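Local structure of putative DNA binding protein (Bacteroides thetaiotaomicron VPI-5482, 3HTN) at residues G44-I49 / L94-T99; M76-L81 / G121-E126. The protein is of unknown function but binds metal ions, and its plant and prokaryote conserved (PCC) domain suggests a possible role in binding DNA. All blocks are in the same frame, centred on the assembly; numbering follows the deposited sequence.

Contact 1. Residues G44-I49 / L94-T99; sequences GSINGI and LHLHIT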
loop_
_atom_site.group_PDB
_atom_site.type_symbol
_atom_site.label_atom_id
_atom_site.label_comp_id
_atom_site.label_asym_id
_atom_site.label_seq_id
_atom_site.Cartn_x
_atom_site.Cartn_y
_atom_site.Cartn_z
ATOM N N GLY A 44 -1.201 -9.660 -12.388
ATOM C CA GLY A 44 -0.208 -9.394 -11.371
ATOM C C GLY A 44 -0.537 -8.172 -10.568
ATOM O O GLY A 44 -1.639 -7.658 -10.625
ATOM N N SER A 45 0.456 -7.677 -9.844
ATOM C CA SER A 45 0.287 -6.507 -9.005
ATOM C C SER A 45 1.440 -5.568 -9.197
ATOM O O SER A 45 2.512 -5.968 -9.642
ATOM C CB SER A 45 0.212 -6.925 -7.550
ATOM O OG SER A 45 1.456 -7.449 -7.151
ATOM N N ILE A 46 1.203 -4.295 -8.882
ATOM C CA ILE A 46 2.229 -3.271 -8.967
ATOM C C ILE A 46 2.114 -2.436 -7.710
ATOM O O ILE A 46 1.015 -2.068 -7.321
ATOM C CB ILE A 46 2.042 -2.359 -10.214
ATOM C CG1 ILE A 46 2.059 -3.155 -11.518
ATOM C CG2 ILE A 46 3.115 -1.226 -10.220
ATOM C CD1 ILE A 46 1.829 -2.336 -12.802
ATOM N N ASN A 47 3.249 -2.143 -7.094
ATOM C CA ASN A 47 3.322 -1.356 -5.881
ATOM C C ASN A 47 4.624 -0.603 -5.886
ATOM O O ASN A 47 5.644 -1.148 -6.256
ATOM C CB ASN A 47 3.315 -2.262 -4.682
ATOM C CG ASN A 47 2.006 -2.942 -4.493
ATOM O OD1 ASN A 47 1.053 -2.321 -3.996
ATOM N ND2 ASN A 47 1.915 -4.229 -4.888
ATOM N N GLY A 48 4.614 0.652 -5.469
ATOM C CA GLY A 48 5.853 1.355 -5.287
ATOM C C GLY A 48 5.778 2.792 -4.861
ATOM O O GLY A 48 4.723 3.270 -4.413
ATOM N N ILE A 49 6.928 3.457 -4.973
ATOM C CA ILE A 49 7.142 4.805 -4.461
ATOM C C ILE A 49 8.058 5.551 -5.416
ATOM O O ILE A 49 8.712 4.959 -6.299
ATOM C CB ILE A 49 7.735 4.777 -3.005
ATOM C CG1 ILE A 49 9.075 4.015 -2.944
ATOM C CG2 ILE A 49 6.746 4.180 -2.024
ATOM C CD1 ILE A 49 9.833 4.195 -1.622
ATOM N N LEU A 94 -3.960 -1.986 -16.929
ATOM C CA LEU A 94 -3.501 -1.597 -15.615
ATOM C C LEU A 94 -4.592 -0.817 -14.901
ATOM O O LEU A 94 -5.221 0.035 -15.490
ATOM C CB LEU A 94 -2.274 -0.705 -15.710
ATOM C CG LEU A 94 -1.055 -1.318 -16.356
ATOM C CD1 LEU A 94 0.131 -0.355 -16.217
ATOM C CD2 LEU A 94 -0.763 -2.645 -15.731
ATOM N N HIS A 95 -4.823 -1.127 -13.625
ATOM C CA HIS A 95 -5.708 -0.373 -12.769
ATOM C C HIS A 95 -4.872 0.053 -11.577
ATOM O O HIS A 95 -4.514 -0.776 -10.765
ATOM C CB HIS A 95 -6.908 -1.223 -12.363
ATOM C CG HIS A 95 -7.955 -0.479 -11.610
ATOM N ND1 HIS A 95 -8.885 -1.117 -10.824
ATOM C CD2 HIS A 95 -8.178 0.853 -11.460
ATOM C CE1 HIS A 95 -9.665 -0.207 -10.254
ATOM N NE2 HIS A 95 -9.270 0.995 -10.642
ATOM N N LEU A 96 -4.544 1.340 -11.537
ATOM C CA LEU A 96 -3.602 1.890 -10.585
ATOM C C LEU A 96 -4.230 3.038 -9.845
ATOM O O LEU A 96 -4.825 3.920 -10.451
ATOM C CB LEU A 96 -2.355 2.413 -11.328
ATOM C CG LEU A 96 -1.643 1.444 -12.277
ATOM C CD1 LEU A 96 -0.452 2.131 -12.956
ATOM C CD2 LEU A 96 -1.227 0.169 -11.526
ATOM N N HIS A 97 -4.117 3.014 -8.526
ATOM C CA HIS A 97 -4.458 4.131 -7.689
ATOM C C HIS A 97 -3.193 4.655 -7.010
ATOM O O HIS A 97 -2.147 3.998 -7.009
ATOM C CB HIS A 97 -5.504 3.723 -6.651
ATOM C CG HIS A 97 -6.878 3.510 -7.201
ATOM N ND1 HIS A 97 -7.995 3.485 -6.397
ATOM C CD2 HIS A 97 -7.325 3.360 -8.471
ATOM C CE1 HIS A 97 -9.066 3.298 -7.158
ATOM N NE2 HIS A 97 -8.691 3.286 -8.424
ATOM N N ILE A 98 -3.266 5.843 -6.440
ATOM C CA ILE A 98 -2.081 6.471 -5.927
ATOM C C ILE A 98 -2.433 7.413 -4.804
ATOM O O ILE A 98 -3.539 7.960 -4.762
ATOM C CB ILE A 98 -1.359 7.224 -7.082
ATOM C CG1 ILE A 98 0.107 7.560 -6.794
ATOM C CG2 ILE A 98 -2.146 8.511 -7.531
ATOM C CD1 ILE A 98 0.851 8.137 -7.987
ATOM N N THR A 99 -1.445 7.614 -3.922
ATOM C CA THR A 99 -1.461 8.555 -2.852
ATOM C C THR A 99 -0.180 9.336 -2.976
ATOM O O THR A 99 0.914 8.734 -3.107
ATOM C CB THR A 99 -1.532 7.899 -1.478
ATOM O OG1 THR A 99 -2.559 6.895 -1.485
ATOM C CG2 THR A 99 -1.756 8.945 -0.392
#
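Ile46 reaches Leu94 and Leu96 across the large antiparallel sheet of this PCC-domain protein, over the strand that separates them. Strands 44-52 and 91-101 are second neighbours: each is antiparallel to strand 76-88, so they run parallel to each other. The backbones stay apart, with Ile46 CA 8.0 Å from Leu96 CA at the closest register, and no hydrogen bond joins the two segments. Side-chain methyl groups alone make the contact, which buries 108 Å².

The delta methyl of Ile46 does all the touching. CG1 stands anti to the carbonyl carbon (chi1 -58°) and the chain then runs on fully extended (chi2 178°), which carries CD1 out toward the other strand. There it meets one branch of each leucine. Leu94 lies across Ile46 at about a right angle, and its CD2 comes within 3.9 Å of Ile46 CD1. Leu96 is set more obliquely, and its CD2, 4.2 Å from Ile46 CD1, is the branch that touches. The angle at Ile46 CD1 between the two leucine CD2 atoms is about 78°, so they approach from distinct directions. Leu32 of helix 28-39 touches all three residues, and Ile85 of the intervening strand packs on Ile46 and Leu94, which places the contact between sheet and helix.

Residues alternate along 94-99, so the two leucines serve this core while His95 and His97 turn to the other side and coordinate nickel through NE2. Their ND1 atoms hydrogen-bond to Glu122 OE1 and Ile78 O of the second subunit, respectively, so the metal site lies at a subunit interface. The nearest atom of the Leu96 side chain is about 8 Å from the nickel ion. Across the cluster itself, Leu94 CD2 and Leu96 CD2 are 5.1 Å apart.

Contact 2. Residues M76-L81 / G121-E126; sequences MEISNL and GEFVVE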
loop_
_atom_site.group_PDB
_atom_site.type_symbol
_atom_site.label_atom_id
_atom_site.label_comp_id
_atom_site.label_asym_id
_atom_site.label_seq_id
_atom_site.Cartn_x
_atom_site.Cartn_y
_atom_site.Cartn_z
HETATM N N MSE A 76 5.735 16.408 -6.208
HETATM C CA MSE A 76 5.016 15.574 -5.264
HETATM C C MSE A 76 5.794 14.303 -4.998
HETATM O O MSE A 76 6.478 13.796 -5.887
HETATM C CB MSE A 76 3.622 15.171 -5.824
HETATM C CG MSE A 76 2.681 16.344 -5.972
HETATM SE SE MSE A 76 1.170 16.022 -7.112
HETATM C CE MSE A 76 2.139 16.259 -8.844
ATOM N N GLU A 77 5.627 13.757 -3.800
ATOM C CA GLU A 77 6.153 12.443 -3.451
ATOM C C GLU A 77 5.055 11.415 -3.593
ATOM O O GLU A 77 3.938 11.662 -3.117
ATOM C CB GLU A 77 6.624 12.444 -2.010
ATOM C CG GLU A 77 7.941 13.239 -1.796
ATOM C CD GLU A 77 9.186 12.650 -2.483
ATOM O OE1 GLU A 77 9.152 11.513 -3.032
ATOM O OE2 GLU A 77 10.231 13.353 -2.501
ATOM N N ILE A 78 5.311 10.297 -4.256
ATOM C CA ILE A 78 4.369 9.208 -4.283
ATOM C C ILE A 78 4.533 8.426 -2.987
ATOM O O ILE A 78 5.549 7.709 -2.803
ATOM C CB ILE A 78 4.620 8.250 -5.458
ATOM C CG1 ILE A 78 4.577 8.975 -6.812
ATOM C CG2 ILE A 78 3.589 7.099 -5.406
ATOM C CD1 ILE A 78 4.957 8.114 -8.008
ATOM N N SER A 79 3.592 8.538 -2.055
ATOM C CA SER A 79 3.713 7.774 -0.808
ATOM C C SER A 79 3.300 6.332 -1.023
ATOM O O SER A 79 3.841 5.437 -0.362
ATOM C CB SER A 79 2.937 8.402 0.328
ATOM O OG SER A 79 1.543 8.424 0.063
ATOM N N ASN A 80 2.444 6.080 -2.007
ATOM C CA ASN A 80 2.063 4.736 -2.354
ATOM C C ASN A 80 1.410 4.741 -3.708
ATOM O O ASN A 80 0.539 5.553 -3.959
ATOM C CB ASN A 80 1.077 4.156 -1.334
ATOM C CG ASN A 80 0.592 2.830 -1.716
ATOM O OD1 ASN A 80 -0.326 2.715 -2.508
ATOM N ND2 ASN A 80 1.257 1.785 -1.240
ATOM N N LEU A 81 1.862 3.865 -4.578
ATOM C CA LEU A 81 1.168 3.568 -5.822
ATOM C C LEU A 81 0.800 2.101 -5.662
ATOM O O LEU A 81 1.670 1.272 -5.331
ATOM C CB LEU A 81 2.050 3.801 -7.036
ATOM C CG LEU A 81 1.456 3.473 -8.429
ATOM C CD1 LEU A 81 2.105 4.348 -9.470
ATOM C CD2 LEU A 81 1.589 1.986 -8.747
ATOM N N GLY A 121 11.839 6.369 -9.167
ATOM C CA GLY A 121 10.611 5.639 -9.433
ATOM C C GLY A 121 10.873 4.160 -9.259
ATOM O O GLY A 121 11.492 3.533 -10.128
ATOM N N GLU A 122 10.435 3.619 -8.127
ATOM C CA GLU A 122 10.872 2.302 -7.635
ATOM C C GLU A 122 9.655 1.449 -7.403
ATOM O O GLU A 122 8.908 1.692 -6.471
ATOM C CB GLU A 122 11.660 2.512 -6.347
ATOM C CG GLU A 122 12.919 3.350 -6.578
ATOM C CD GLU A 122 13.663 3.742 -5.322
ATOM O OE1 GLU A 122 13.372 3.182 -4.243
ATOM O OE2 GLU A 122 14.568 4.599 -5.445
ATOM N N PHE A 123 9.429 0.478 -8.284
ATOM C CA PHE A 123 8.201 -0.300 -8.298
ATOM C C PHE A 123 8.478 -1.777 -8.280
ATOM O O PHE A 123 9.501 -2.215 -8.809
ATOM C CB PHE A 123 7.355 0.079 -9.524
ATOM C CG PHE A 123 7.031 1.526 -9.546
ATOM C CD1 PHE A 123 5.994 2.008 -8.768
ATOM C CD2 PHE A 123 7.800 2.423 -10.247
ATOM C CE1 PHE A 123 5.727 3.350 -8.713
ATOM C CE2 PHE A 123 7.523 3.766 -10.203
ATOM C CZ PHE A 123 6.503 4.236 -9.424
ATOM N N VAL A 124 7.621 -2.524 -7.600
ATOM C CA VAL A 124 7.697 -3.975 -7.573
ATOM C C VAL A 124 6.513 -4.483 -8.396
ATOM O O VAL A 124 5.349 -4.139 -8.103
ATOM C CB VAL A 124 7.649 -4.544 -6.152
ATOM C CG1 VAL A 124 7.740 -6.078 -6.190
ATOM C CG2 VAL A 124 8.804 -3.962 -5.306
ATOM N N VAL A 125 6.807 -5.263 -9.428
ATOM C CA VAL A 125 5.774 -5.840 -10.314
ATOM C C VAL A 125 5.791 -7.337 -10.098
ATOM O O VAL A 125 6.832 -7.960 -10.335
ATOM C CB VAL A 125 6.028 -5.536 -11.772
ATOM C CG1 VAL A 125 4.949 -6.198 -12.677
ATOM C CG2 VAL A 125 6.089 -4.047 -12.011
ATOM N N GLU A 126 4.699 -7.895 -9.588
ATOM C CA GLU A 126 4.576 -9.332 -9.419
ATOM C C GLU A 126 3.818 -9.888 -10.606
ATOM O O GLU A 126 2.789 -9.351 -10.987
ATOM C CB GLU A 126 3.834 -9.710 -8.154
ATOM C CG GLU A 126 3.808 -11.225 -7.939
ATOM C CD GLU A 126 3.190 -11.650 -6.627
ATOM O OE1 GLU A 126 2.911 -10.775 -5.774
ATOM O OE2 GLU A 126 2.975 -12.871 -6.458
#
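Ile78 is the first residue of 76-81 to meet Phe123. Its CD1 arrives at the edge of the ring, near the ring plane, 4.4 Å from Phe123 CZ, a loose contact. The chain then turns a corner at Ser79, where Ser79 and Asn80 both face Thr99 in a classic beta bulge. The extra residue changes the alternation: Ile78 and Leu81, three positions apart, both direct their side chains toward 121-126. Asn80 points away and gives its ND2 to Thr82 OG1 of the third subunit. Leu81 makes the closer approach: with CG anti to the backbone N (chi1 178°), CD1 lies 3.8 Å from Phe123 CE1, and the side chain crosses that of Phe123 at about a right angle. Strands 76-88 and 120-127 are second neighbours in one antiparallel sheet, and the phenylalanine ring lies over Gly48 of strand 44-52 between them. Beside Phe123, Glu122 forms a salt bridge with Arg134 of the third subunit. With no hydrogen bond or charge pair between them, 76-81 and 121-126 meet through shape and burial alone, two aliphatic side chains against one ring, while backbone hydrogen bonds from each to strand 44-52 set their register.

How the contacts relate
The centres of the two contacts lie 7 Å apart in one antiparallel sheet, whose strand order 120-127, 44-52, 76-88, 91-101 interleaves their segments. Along the chain they also alternate: 44-49, 76-81, 94-99, 121-126. Each contact therefore skips one strand, and that strand carries a segment of the other contact. Direct joins include two probable hydrogen bonds, Asn47 O to Val124 N and Ile49 O to Glu122 N, each 2.8 Å. Between subunits the two contacts meet as well: through the metal-binding histidines, residues of contact 1 in one copy hydrogen-bond to residues of contact 2 in a neighbouring copy, which joins the sheet to the trimer interface.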